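Local coordinates for protein (R)-specific secondary-alkylsulfatase (Pseudomonas sp., PDB 4AXH) that catalyses the zinc-dependent, enantioselective hydrolysis of secondary alkyl sulfates with inversion of configuration, turning (R)-sulfate esters into (S)-alcohols and sulfate, at residues 57-62 and 355-360; 122-127 and 298-303; 283-288 and 342-347; 306-311 and 349-354. One frame throughout, in Å; residues are numbered along the deposited sequence. Where two conformers were deposited one is given.

Contact 1 of 4, residues 57-62 and 355-360; sequences REEFEA and HNWPVW. With ZN (zinc ion), chain C.
A62 turns its methyl group toward 357-360, where it meets two tryptophans and the carbonyl of P358. Its CB lies 3.5 Å from P358 O and 3.8 Å from W360 CD1, and it approaches the W357 ring obliquely at 4.4 Å from CD1. W360 comes in edge-on: its NE1 lies 3.5 Å from A62 CA, which sits in the plane of the indole. One turn back on the same helix, E59 brings its carboxylate to the edge of the other indole. W357 NE1 gives a weak hydrogen bond to E59 OE2 (3.5 Å, 155° at the hydrogen), with the acceptor in the ring plane but the carboxylate turned 78° to it. E59 OE1 runs past the six-membered ring, 3.6 Å from W357 CZ2, while the backbone O of E59 lies over an indole face. W357 reaches the helix because its CG stands between the backbone N and the carbonyl carbon (chi1 48°). Two residues earlier in the same loop, H355 is a ligand of the metallo-beta-lactamase-type dinuclear site: its NE2 binds one zinc at 2.0 Å, beside a water and D183, H184 and D310. The contact therefore lays helix 58-64 against the chain just after it leaves that metal. Helix 103-111 packs on the same side chains, with L111 touching both E59 and W357, and R107 makes a long, weak ion pair with E59. Beyond A62, R65 makes a cation-pi contact with W360.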
# COMPACT_ATOMS: atom_id res chain seq x y z
N ARG A 57 25.99 21.94 17.88
CA ARG A 57 25.27 23.10 17.36
C ARG A 57 25.53 23.28 15.87
O ARG A 57 25.18 24.30 15.31
CB ARG A 57 25.62 24.37 18.16
CG ARG A 57 25.18 24.33 19.61
CD ARG A 57 25.35 25.69 20.24
NE ARG A 57 24.42 26.65 19.64
CZ ARG A 57 23.20 26.90 20.09
NH1 ARG A 57 22.75 26.32 21.19
NH2 ARG A 57 22.42 27.77 19.46
N GLU A 58 26.11 22.26 15.22
CA GLU A 58 26.42 22.22 13.78
C GLU A 58 25.22 22.69 12.93
O GLU A 58 25.42 23.45 11.99
CB GLU A 58 26.83 20.81 13.36
CG GLU A 58 28.33 20.57 13.38
CD GLU A 58 28.80 19.46 12.46
OE1 GLU A 58 28.44 19.49 11.26
OE2 GLU A 58 29.57 18.58 12.92
N GLU A 59 23.98 22.27 13.28
CA GLU A 59 22.79 22.65 12.55
C GLU A 59 22.47 24.14 12.69
O GLU A 59 22.11 24.75 11.70
CB GLU A 59 21.59 21.74 12.88
CG GLU A 59 21.80 20.28 12.49
CD GLU A 59 20.54 19.49 12.18
OE1 GLU A 59 19.56 19.60 12.95
OE2 GLU A 59 20.55 18.73 11.19
N PHE A 60 22.65 24.72 13.91
CA PHE A 60 22.47 26.15 14.17
C PHE A 60 23.46 26.96 13.36
O PHE A 60 23.08 28.01 12.85
CB PHE A 60 22.61 26.49 15.64
CG PHE A 60 21.37 26.15 16.41
CD1 PHE A 60 20.16 26.81 16.15
CD2 PHE A 60 21.40 25.21 17.42
CE1 PHE A 60 19.01 26.48 16.84
CE2 PHE A 60 20.25 24.89 18.12
CZ PHE A 60 19.06 25.53 17.82
N GLU A 61 24.71 26.47 13.22
CA GLU A 61 25.74 27.12 12.43
C GLU A 61 25.36 27.02 10.95
O GLU A 61 25.51 28.00 10.24
CB GLU A 61 27.13 26.49 12.68
CG GLU A 61 28.29 27.41 12.28
CD GLU A 61 29.56 26.73 11.79
OE1 GLU A 61 30.29 26.15 12.63
OE2 GLU A 61 29.84 26.80 10.57
N ALA A 62 24.88 25.84 10.51
CA ALA A 62 24.49 25.63 9.11
C ALA A 62 23.20 26.41 8.72
O ALA A 62 23.03 26.76 7.57
CB ALA A 62 24.31 24.18 8.84
N HIS A 355 13.40 22.04 1.65
CA HIS A 355 12.91 22.17 3.01
C HIS A 355 14.17 22.22 3.81
O HIS A 355 15.09 21.45 3.53
CB HIS A 355 12.07 20.97 3.45
CG HIS A 355 10.72 20.95 2.84
ND1 HIS A 355 9.78 21.89 3.15
CD2 HIS A 355 10.20 20.09 1.93
CE1 HIS A 355 8.72 21.59 2.44
NE2 HIS A 355 8.93 20.51 1.69
N ASN A 356 14.24 23.14 4.79
CA ASN A 356 15.36 23.30 5.73
C ASN A 356 16.70 23.79 5.18
O ASN A 356 16.81 24.18 4.03
CB ASN A 356 15.54 22.07 6.61
CG ASN A 356 14.25 21.50 7.11
OD1 ASN A 356 13.79 20.47 6.62
ND2 ASN A 356 13.66 22.13 8.11
N TRP A 357 17.72 23.76 6.04
CA TRP A 357 19.06 24.30 5.88
C TRP A 357 20.01 23.42 5.06
O TRP A 357 19.83 22.18 5.01
CB TRP A 357 19.68 24.62 7.27
CG TRP A 357 19.53 23.50 8.23
CD1 TRP A 357 20.35 22.43 8.39
CD2 TRP A 357 18.36 23.23 9.00
NE1 TRP A 357 19.79 21.54 9.28
CE2 TRP A 357 18.56 22.00 9.66
CE3 TRP A 357 17.13 23.91 9.19
CZ2 TRP A 357 17.61 21.45 10.54
CZ3 TRP A 357 16.17 23.34 10.02
CH2 TRP A 357 16.41 22.13 10.69
N PRO A 358 21.11 24.02 4.53
CA PRO A 358 22.09 23.23 3.78
C PRO A 358 23.11 22.50 4.66
O PRO A 358 23.31 22.89 5.78
CB PRO A 358 22.81 24.31 2.93
CG PRO A 358 22.06 25.59 3.13
CD PRO A 358 21.47 25.45 4.48
N VAL A 359 23.76 21.45 4.16
CA VAL A 359 24.85 20.80 4.89
C VAL A 359 26.14 21.11 4.12
O VAL A 359 26.19 20.88 2.93
CB VAL A 359 24.64 19.30 5.26
CG1 VAL A 359 24.42 18.43 4.05
CG2 VAL A 359 25.80 18.77 6.12
N TRP A 360 27.14 21.70 4.78
CA TRP A 360 28.39 22.15 4.14
C TRP A 360 29.57 21.19 4.30
O TRP A 360 29.69 20.55 5.34
CB TRP A 360 28.84 23.53 4.66
CG TRP A 360 27.74 24.51 4.95
CD1 TRP A 360 26.94 24.52 6.05
CD2 TRP A 360 27.27 25.57 4.11
NE1 TRP A 360 26.00 25.52 5.95
CE2 TRP A 360 26.23 26.23 4.80
CE3 TRP A 360 27.68 26.09 2.85
CZ2 TRP A 360 25.55 27.33 4.26
CZ3 TRP A 360 27.00 27.18 2.32
CH2 TRP A 360 25.94 27.77 3.01
ZN ZN C . 8.10 19.87 0.01
O HOH W 1 6.57 18.47 -0.39

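Contact 2 of 4, residues 122-127 and 298-303; sequences PKLYQV and IYLPQF
Two mixed beta sheets face each other in the metallo-beta-lactamase fold, and L124 of one meets L300 and F303 of the other where the start of strand 124-128 faces the end of strand 296-300. The largest share falls to F303, three residues past the strand's last residue, L300, where the backbone has helical angles; its N makes a weak bond to L300 O at 3.1 Å. The phenyl ring is laid against the start of the opposing strand. L124 puts its CD1 methyl over one face of that ring, and its CB comes within 3.8 Å of F303 CE2. The ring's edge is met differently: P122 O lies near its plane, 3.6 Å from F303 CE2, and K123 CB is close by, 4.0 Å from the same CE2. Only the base of K123 takes part, since its extended chain carries the amino end off from F303. Deeper between the sheets the two leucines meet tip to tip, with L124 CD1 at 3.9 Å from L300 CD1. L124 gets there with its CG anti to the backbone N (chi1 -165°), a torsion that sends the isobutyl group across to the other sheet. No hydrogen bond crosses the gap, and the interaction is van der Waals packing of aliphatic groups and an aromatic ring. V305, on the next strand 305-307, touches both L124 and L300, while L282 of strand 280-286 lies against L300 from within its own sheet, and K123 is bonded through its backbone to E139, beyond strand 135-138.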
# COMPACT_ATOMS: atom_id res chain seq x y z
N PRO A 122 28.39 32.66 -4.13
CA PRO A 122 28.05 33.84 -4.96
C PRO A 122 27.27 33.37 -6.19
O PRO A 122 27.59 32.28 -6.70
CB PRO A 122 29.41 34.44 -5.31
CG PRO A 122 30.36 33.87 -4.29
CD PRO A 122 29.86 32.50 -4.01
N LYS A 123 26.17 34.13 -6.59
CA LYS A 123 25.24 33.81 -7.70
C LYS A 123 24.23 32.69 -7.30
O LYS A 123 23.48 32.22 -8.16
CB LYS A 123 25.99 33.38 -8.99
CG LYS A 123 26.73 34.46 -9.76
CD LYS A 123 27.36 33.84 -11.04
CE LYS A 123 27.79 34.88 -12.07
NZ LYS A 123 27.93 34.32 -13.44
N LEU A 124 24.21 32.26 -6.02
CA LEU A 124 23.36 31.16 -5.53
C LEU A 124 22.79 31.46 -4.15
O LEU A 124 23.51 31.46 -3.14
CB LEU A 124 24.15 29.85 -5.52
CG LEU A 124 23.34 28.58 -5.38
CD1 LEU A 124 22.59 28.28 -6.66
CD2 LEU A 124 24.24 27.40 -5.01
N TYR A 125 21.48 31.75 -4.11
CA TYR A 125 20.76 32.14 -2.92
C TYR A 125 19.56 31.23 -2.64
O TYR A 125 19.17 30.40 -3.47
CB TYR A 125 20.33 33.61 -2.99
CG TYR A 125 21.48 34.55 -3.28
CD1 TYR A 125 21.97 34.72 -4.57
CD2 TYR A 125 22.11 35.24 -2.25
CE1 TYR A 125 23.08 35.52 -4.83
CE2 TYR A 125 23.18 36.10 -2.51
CZ TYR A 125 23.67 36.22 -3.80
OH TYR A 125 24.75 37.03 -4.06
N GLN A 126 18.99 31.37 -1.44
CA GLN A 126 17.87 30.58 -1.02
C GLN A 126 16.98 31.40 -0.12
O GLN A 126 17.48 32.17 0.71
CB GLN A 126 18.40 29.34 -0.29
CG GLN A 126 17.55 28.10 -0.46
CD GLN A 126 18.35 26.84 -0.22
OE1 GLN A 126 18.06 25.82 -1.01
NE2 GLN A 126 19.16 26.72 0.71
N VAL A 127 15.66 31.28 -0.31
CA VAL A 127 14.67 31.91 0.55
C VAL A 127 14.04 30.77 1.30
O VAL A 127 13.47 29.83 0.70
CB VAL A 127 13.62 32.79 -0.18
CG1 VAL A 127 12.67 33.44 0.83
CG2 VAL A 127 14.28 33.86 -1.05
N ILE A 298 18.68 17.83 -8.46
CA ILE A 298 19.30 18.76 -9.38
C ILE A 298 20.73 19.04 -8.93
O ILE A 298 20.94 19.56 -7.84
CB ILE A 298 18.46 20.06 -9.56
CG1 ILE A 298 17.00 19.74 -9.93
CG2 ILE A 298 19.11 21.03 -10.58
CD1 ILE A 298 16.06 19.89 -8.85
N TYR A 299 21.70 18.63 -9.75
CA TYR A 299 23.10 18.89 -9.44
C TYR A 299 23.54 20.11 -10.26
O TYR A 299 23.04 20.35 -11.36
CB TYR A 299 23.98 17.63 -9.67
CG TYR A 299 25.47 17.85 -9.52
CD1 TYR A 299 26.05 18.02 -8.27
CD2 TYR A 299 26.32 17.80 -10.63
CE1 TYR A 299 27.43 18.20 -8.12
CE2 TYR A 299 27.70 17.95 -10.49
CZ TYR A 299 28.25 18.16 -9.24
OH TYR A 299 29.60 18.38 -9.14
N LEU A 300 24.39 20.93 -9.66
CA LEU A 300 24.92 22.12 -10.29
C LEU A 300 26.41 21.93 -10.48
O LEU A 300 27.21 22.23 -9.57
CB LEU A 300 24.60 23.39 -9.47
CG LEU A 300 23.12 23.65 -9.29
CD1 LEU A 300 22.89 24.84 -8.38
CD2 LEU A 300 22.43 23.84 -10.63
N PRO A 301 26.81 21.36 -11.66
CA PRO A 301 28.24 21.09 -11.90
C PRO A 301 29.16 22.30 -11.75
O PRO A 301 30.23 22.16 -11.18
CB PRO A 301 28.28 20.41 -13.27
CG PRO A 301 26.95 20.61 -13.86
CD PRO A 301 25.98 20.90 -12.79
N GLN A 302 28.69 23.49 -12.14
CA GLN A 302 29.45 24.75 -12.05
C GLN A 302 29.70 25.18 -10.63
O GLN A 302 30.73 25.79 -10.34
CB GLN A 302 28.73 25.89 -12.78
CG GLN A 302 28.58 25.72 -14.28
CD GLN A 302 27.46 26.59 -14.83
OE1 GLN A 302 26.64 27.17 -14.10
NE2 GLN A 302 27.40 26.68 -16.13
N PHE A 303 28.74 24.90 -9.73
CA PHE A 303 28.76 25.32 -8.34
C PHE A 303 29.25 24.25 -7.37
O PHE A 303 29.58 24.59 -6.22
CB PHE A 303 27.36 25.78 -7.93
CG PHE A 303 26.86 27.04 -8.59
CD1 PHE A 303 26.26 26.99 -9.85
CD2 PHE A 303 26.92 28.25 -7.93
CE1 PHE A 303 25.81 28.15 -10.46
CE2 PHE A 303 26.45 29.42 -8.54
CZ PHE A 303 25.90 29.36 -9.80

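Contact 3 of 4, residues 283-288 and 342-347; sequences EFQLTL and EKYGDR
E283 sends its carboxylate from the strand to Y344 of helix 330-344 and R347 just along the chain, and both polar links are slack: Y344 OH gives a weak hydrogen bond to E283 OE2 at 3.2 Å, and R347 NH1 makes a long salt bridge of 3.9 Å to OE1. The guanidinium itself is held more firmly within its own segment. NE and NH2 of R347 both donate to one acceptor, K343 O (3.1 and 2.9 Å), side-on and close to the guanidinium plane, which fixes the group's rotation while NH1 turns to the glutamate. E283 arrives at the phenol edge-on, its CD in the ring plane and its carboxylate standing 85° to the ring; an extended chain with CG anti to the backbone N (chi1 -173°) carries it there. Q285, two residues along on the same face of the strand, brings OE1 to that ring's edge as well, 3.9 Å from Y344 CE2, though its real partner is N297 ND2. K343 CB covers the centre of one face of the Y344 ring, and Y299 of the adjoining strand stacks on the same tyrosine. Helix 330-344 thus packs on strand 280-286 as one of the helices flanking the metallo-beta-lactamase beta sandwich. With R347, a weak ion pair to R274, and K343 NZ 5.3 Å from OE2, the buried carboxylate lies in a positive surround, which would favour its ionised form even though no single partner binds it tightly.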
# COMPACT_ATOMS: atom_id res chain seq x y z
N GLU A 283 22.19 19.39 -14.14
CA GLU A 283 22.13 17.95 -14.32
C GLU A 283 20.99 17.52 -13.39
O GLU A 283 20.99 17.84 -12.19
CB GLU A 283 23.44 17.25 -13.93
CG GLU A 283 23.46 15.76 -14.28
CD GLU A 283 24.79 15.01 -14.20
OE1 GLU A 283 25.84 15.67 -14.04
OE2 GLU A 283 24.78 13.76 -14.32
N PHE A 284 19.98 16.89 -13.97
CA PHE A 284 18.81 16.37 -13.30
C PHE A 284 18.92 14.86 -13.18
O PHE A 284 19.32 14.19 -14.14
CB PHE A 284 17.55 16.72 -14.13
CG PHE A 284 17.34 18.19 -14.47
CD1 PHE A 284 16.90 19.09 -13.51
CD2 PHE A 284 17.52 18.65 -15.77
CE1 PHE A 284 16.68 20.43 -13.82
CE2 PHE A 284 17.29 20.00 -16.09
CZ PHE A 284 16.89 20.88 -15.11
N GLN A 285 18.57 14.32 -12.01
CA GLN A 285 18.56 12.88 -11.73
C GLN A 285 17.14 12.46 -11.37
O GLN A 285 16.67 12.85 -10.30
CB GLN A 285 19.52 12.52 -10.59
CG GLN A 285 19.39 11.05 -10.12
CD GLN A 285 19.92 10.75 -8.73
OE1 GLN A 285 20.24 11.65 -7.93
NE2 GLN A 285 20.00 9.45 -8.43
N LEU A 286 16.47 11.67 -12.22
CA LEU A 286 15.12 11.22 -11.93
C LEU A 286 15.07 10.31 -10.70
O LEU A 286 15.75 9.29 -10.68
CB LEU A 286 14.52 10.47 -13.14
CG LEU A 286 13.96 11.28 -14.33
CD1 LEU A 286 13.44 10.32 -15.41
CD2 LEU A 286 12.81 12.14 -13.92
N THR A 287 14.28 10.68 -9.68
CA THR A 287 14.07 9.87 -8.46
C THR A 287 12.60 9.48 -8.35
O THR A 287 12.00 9.60 -7.28
CB THR A 287 14.60 10.57 -7.21
OG1 THR A 287 13.89 11.78 -7.05
CG2 THR A 287 16.08 10.86 -7.26
N LEU A 288 12.03 8.99 -9.45
CA LEU A 288 10.61 8.63 -9.54
C LEU A 288 10.12 7.58 -8.58
O LEU A 288 10.66 6.46 -8.53
CB LEU A 288 10.16 8.29 -10.98
CG LEU A 288 10.60 9.25 -12.13
CD1 LEU A 288 10.15 8.70 -13.46
CD2 LEU A 288 10.07 10.68 -11.94
N GLU A 342 26.88 8.21 -5.00
CA GLU A 342 27.87 7.72 -5.94
C GLU A 342 28.12 8.72 -7.07
O GLU A 342 29.27 9.03 -7.31
CB GLU A 342 27.41 6.36 -6.46
CG GLU A 342 28.26 5.78 -7.59
CD GLU A 342 27.89 4.36 -7.99
OE1 GLU A 342 26.73 3.94 -7.75
OE2 GLU A 342 28.78 3.66 -8.53
N LYS A 343 27.06 9.27 -7.70
CA LYS A 343 27.22 10.22 -8.82
C LYS A 343 27.72 11.61 -8.45
O LYS A 343 28.41 12.25 -9.26
CB LYS A 343 25.93 10.31 -9.65
CG LYS A 343 25.91 9.46 -10.93
CD LYS A 343 25.90 10.35 -12.18
CE LYS A 343 25.62 9.61 -13.48
NZ LYS A 343 26.82 8.91 -14.00
N TYR A 344 27.34 12.11 -7.26
CA TYR A 344 27.67 13.49 -6.89
C TYR A 344 28.46 13.70 -5.62
O TYR A 344 29.05 14.77 -5.48
CB TYR A 344 26.41 14.38 -6.90
CG TYR A 344 25.53 14.19 -8.12
CD1 TYR A 344 25.99 14.55 -9.39
CD2 TYR A 344 24.28 13.59 -8.02
CE1 TYR A 344 25.20 14.35 -10.52
CE2 TYR A 344 23.49 13.38 -9.14
CZ TYR A 344 23.95 13.76 -10.39
OH TYR A 344 23.19 13.53 -11.51
N GLY A 345 28.50 12.71 -4.74
CA GLY A 345 29.19 12.77 -3.45
C GLY A 345 30.61 13.29 -3.46
O GLY A 345 30.96 14.12 -2.63
N ASP A 346 31.42 12.84 -4.44
CA ASP A 346 32.82 13.27 -4.59
C ASP A 346 32.97 14.64 -5.27
O ASP A 346 34.04 15.27 -5.12
CB ASP A 346 33.64 12.22 -5.35
CG ASP A 346 33.47 10.80 -4.83
OD1 ASP A 346 33.39 10.61 -3.59
OD2 ASP A 346 33.43 9.86 -5.67
N ARG A 347 31.89 15.13 -5.96
CA ARG A 347 31.74 16.40 -6.70
C ARG A 347 30.89 17.47 -5.99
O ARG A 347 30.49 18.45 -6.63
CB ARG A 347 31.03 16.12 -8.01
CG ARG A 347 31.85 15.48 -9.08
CD ARG A 347 31.07 15.57 -10.36
NE ARG A 347 30.08 14.54 -10.58
CZ ARG A 347 29.33 14.50 -11.68
NH1 ARG A 347 29.44 15.44 -12.60
NH2 ARG A 347 28.49 13.50 -11.87

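Contact 4 of 4, residues 306-311 and 349-354; sequences LNTADN and DVLIQQ. With ZN (zinc ion), chain D; ZN (zinc ion), chain C.
L306 and N307 pair in parallel with L351 and I352, and the ladder is built of backbone bonds: L306 N to V350 O (3.3 Å), I352 N to L306 O (2.7 Å) and T308 N to I352 O (3.3 Å). Past the ladder the chains are still tied, by Q354 N to A309 O at 3.1 Å. Among side-chain bonds, N307 ND2 gives a nearly straight one to Q354 OE1 (3.0 Å, 169°), reaching it from above the carbonyl plane; T136 also bonds that oxygen and D148 bonds Q354 NE2. The other end of N307 closes an Asx turn, OD1 accepting from A309 N at 2.9 Å. Side-chain packing adds T308 CG2 on L351 CD1 at 3.8 Å and the I352 chain along N307. A type II' turn from T308 to N311 then presents D310, whose OD2 bridges the two zinc ions, 2.1 Å from the one shared with H355. Helix 330-344 joins the two strands as a beta-alpha-beta crossover; strand 296-300 flanks 305-307, strand 359-360 flanks 350-352, and strands 124-128 and 135-138 of the facing sheet cover I352.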
# COMPACT_ATOMS: atom_id res chain seq x y z
N LEU A 306 24.68 20.18 -4.58
CA LEU A 306 23.66 19.19 -4.90
C LEU A 306 22.34 19.55 -4.23
O LEU A 306 22.31 19.86 -3.04
CB LEU A 306 24.10 17.75 -4.57
CG LEU A 306 23.07 16.62 -4.73
CD1 LEU A 306 22.80 16.32 -6.19
CD2 LEU A 306 23.50 15.39 -4.03
N ASN A 307 21.26 19.55 -5.02
CA ASN A 307 19.93 19.83 -4.51
C ASN A 307 19.09 18.54 -4.61
O ASN A 307 18.85 18.04 -5.70
CB ASN A 307 19.27 21.03 -5.18
CG ASN A 307 17.99 21.43 -4.50
OD1 ASN A 307 17.27 20.61 -3.94
ND2 ASN A 307 17.65 22.72 -4.54
N THR A 308 18.68 18.02 -3.45
CA THR A 308 17.96 16.76 -3.29
C THR A 308 16.46 16.89 -3.13
O THR A 308 15.83 15.96 -2.61
CB THR A 308 18.52 15.99 -2.10
OG1 THR A 308 18.23 16.72 -0.91
CG2 THR A 308 20.01 15.77 -2.22
N ALA A 309 15.87 18.05 -3.54
CA ALA A 309 14.44 18.32 -3.41
C ALA A 309 14.02 17.98 -1.95
O ALA A 309 14.63 18.53 -1.02
CB ALA A 309 13.66 17.47 -4.43
N ASP A 310 13.04 17.06 -1.76
CA ASP A 310 12.55 16.55 -0.45
C ASP A 310 12.96 15.08 -0.22
O ASP A 310 12.39 14.41 0.67
CB ASP A 310 11.03 16.62 -0.37
CG ASP A 310 10.41 17.97 -0.56
OD1 ASP A 310 11.17 18.95 -0.79
OD2 ASP A 310 9.16 18.07 -0.48
N ASN A 311 13.94 14.59 -1.03
CA ASN A 311 14.42 13.23 -0.98
C ASN A 311 15.25 12.87 0.24
O ASN A 311 15.35 11.68 0.58
CB ASN A 311 15.14 12.88 -2.27
CG ASN A 311 14.23 13.01 -3.43
OD1 ASN A 311 13.10 12.50 -3.41
ND2 ASN A 311 14.65 13.78 -4.42
N ASP A 349 30.26 20.13 -2.60
CA ASP A 349 30.80 20.87 -1.45
C ASP A 349 29.71 21.24 -0.46
O ASP A 349 29.95 21.29 0.73
CB ASP A 349 31.55 22.14 -1.91
CG ASP A 349 32.86 21.90 -2.67
OD1 ASP A 349 33.35 20.73 -2.68
OD2 ASP A 349 33.40 22.88 -3.25
N VAL A 350 28.52 21.54 -0.95
CA VAL A 350 27.39 21.91 -0.11
C VAL A 350 26.15 21.34 -0.69
O VAL A 350 25.89 21.52 -1.87
CB VAL A 350 27.28 23.43 0.20
CG1 VAL A 350 27.76 24.28 -0.97
CG2 VAL A 350 25.88 23.82 0.66
N LEU A 351 25.39 20.62 0.12
CA LEU A 351 24.12 20.03 -0.26
C LEU A 351 23.00 21.03 0.12
O LEU A 351 23.00 21.54 1.23
CB LEU A 351 23.92 18.69 0.47
CG LEU A 351 22.61 17.96 0.23
CD1 LEU A 351 22.83 16.51 0.17
CD2 LEU A 351 21.64 18.22 1.36
N ILE A 352 22.08 21.30 -0.81
CA ILE A 352 20.92 22.16 -0.53
C ILE A 352 19.60 21.39 -0.69
O ILE A 352 19.56 20.34 -1.33
CB ILE A 352 20.93 23.56 -1.20
CG1 ILE A 352 20.80 23.45 -2.73
CG2 ILE A 352 22.16 24.39 -0.75
CD1 ILE A 352 20.34 24.67 -3.39
N GLN A 353 18.54 21.88 -0.07
CA GLN A 353 17.24 21.20 -0.13
C GLN A 353 16.09 22.17 -0.33
O GLN A 353 16.30 23.38 -0.27
CB GLN A 353 17.03 20.40 1.16
CG GLN A 353 17.95 19.22 1.33
CD GLN A 353 18.41 19.14 2.73
OE1 GLN A 353 18.51 20.14 3.43
NE2 GLN A 353 18.70 17.94 3.14
N GLN A 354 14.88 21.63 -0.52
CA GLN A 354 13.69 22.45 -0.72
C GLN A 354 12.84 22.55 0.57
O GLN A 354 11.75 23.11 0.59
CB GLN A 354 12.92 22.01 -1.97
CG GLN A 354 13.78 22.07 -3.25
CD GLN A 354 14.20 23.49 -3.58
OE1 GLN A 354 15.29 23.96 -3.25
NE2 GLN A 354 13.34 24.22 -4.25
ZN ZN D . 7.55 16.98 -1.48
ZN ZN C . 8.10 19.87 0.01
O HOH W 1 6.57 18.47 -0.39

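Overall arrangement
All four contacts touch the six-stranded sheet of the metallo-beta-lactamase fold. Contact 4 is fully buried and holds two neighbouring inner strands, a backbone ladder running into the bridging zinc ligand. Contact 1 is bound to it through V359 and L351 and shares one zinc, but trades the ladder for indole packing and one weak bond against helix 58-64. Contact 2 looks toward the other sheet and is apolar and partly exposed, at P122 and K123. Contact 3 lies on the opposite face, where the crossover helix covers the sheet with charged and phenolic groups. Y299 joins contacts 2 and 3: its N bonds E283 O and its OH bonds R347 O.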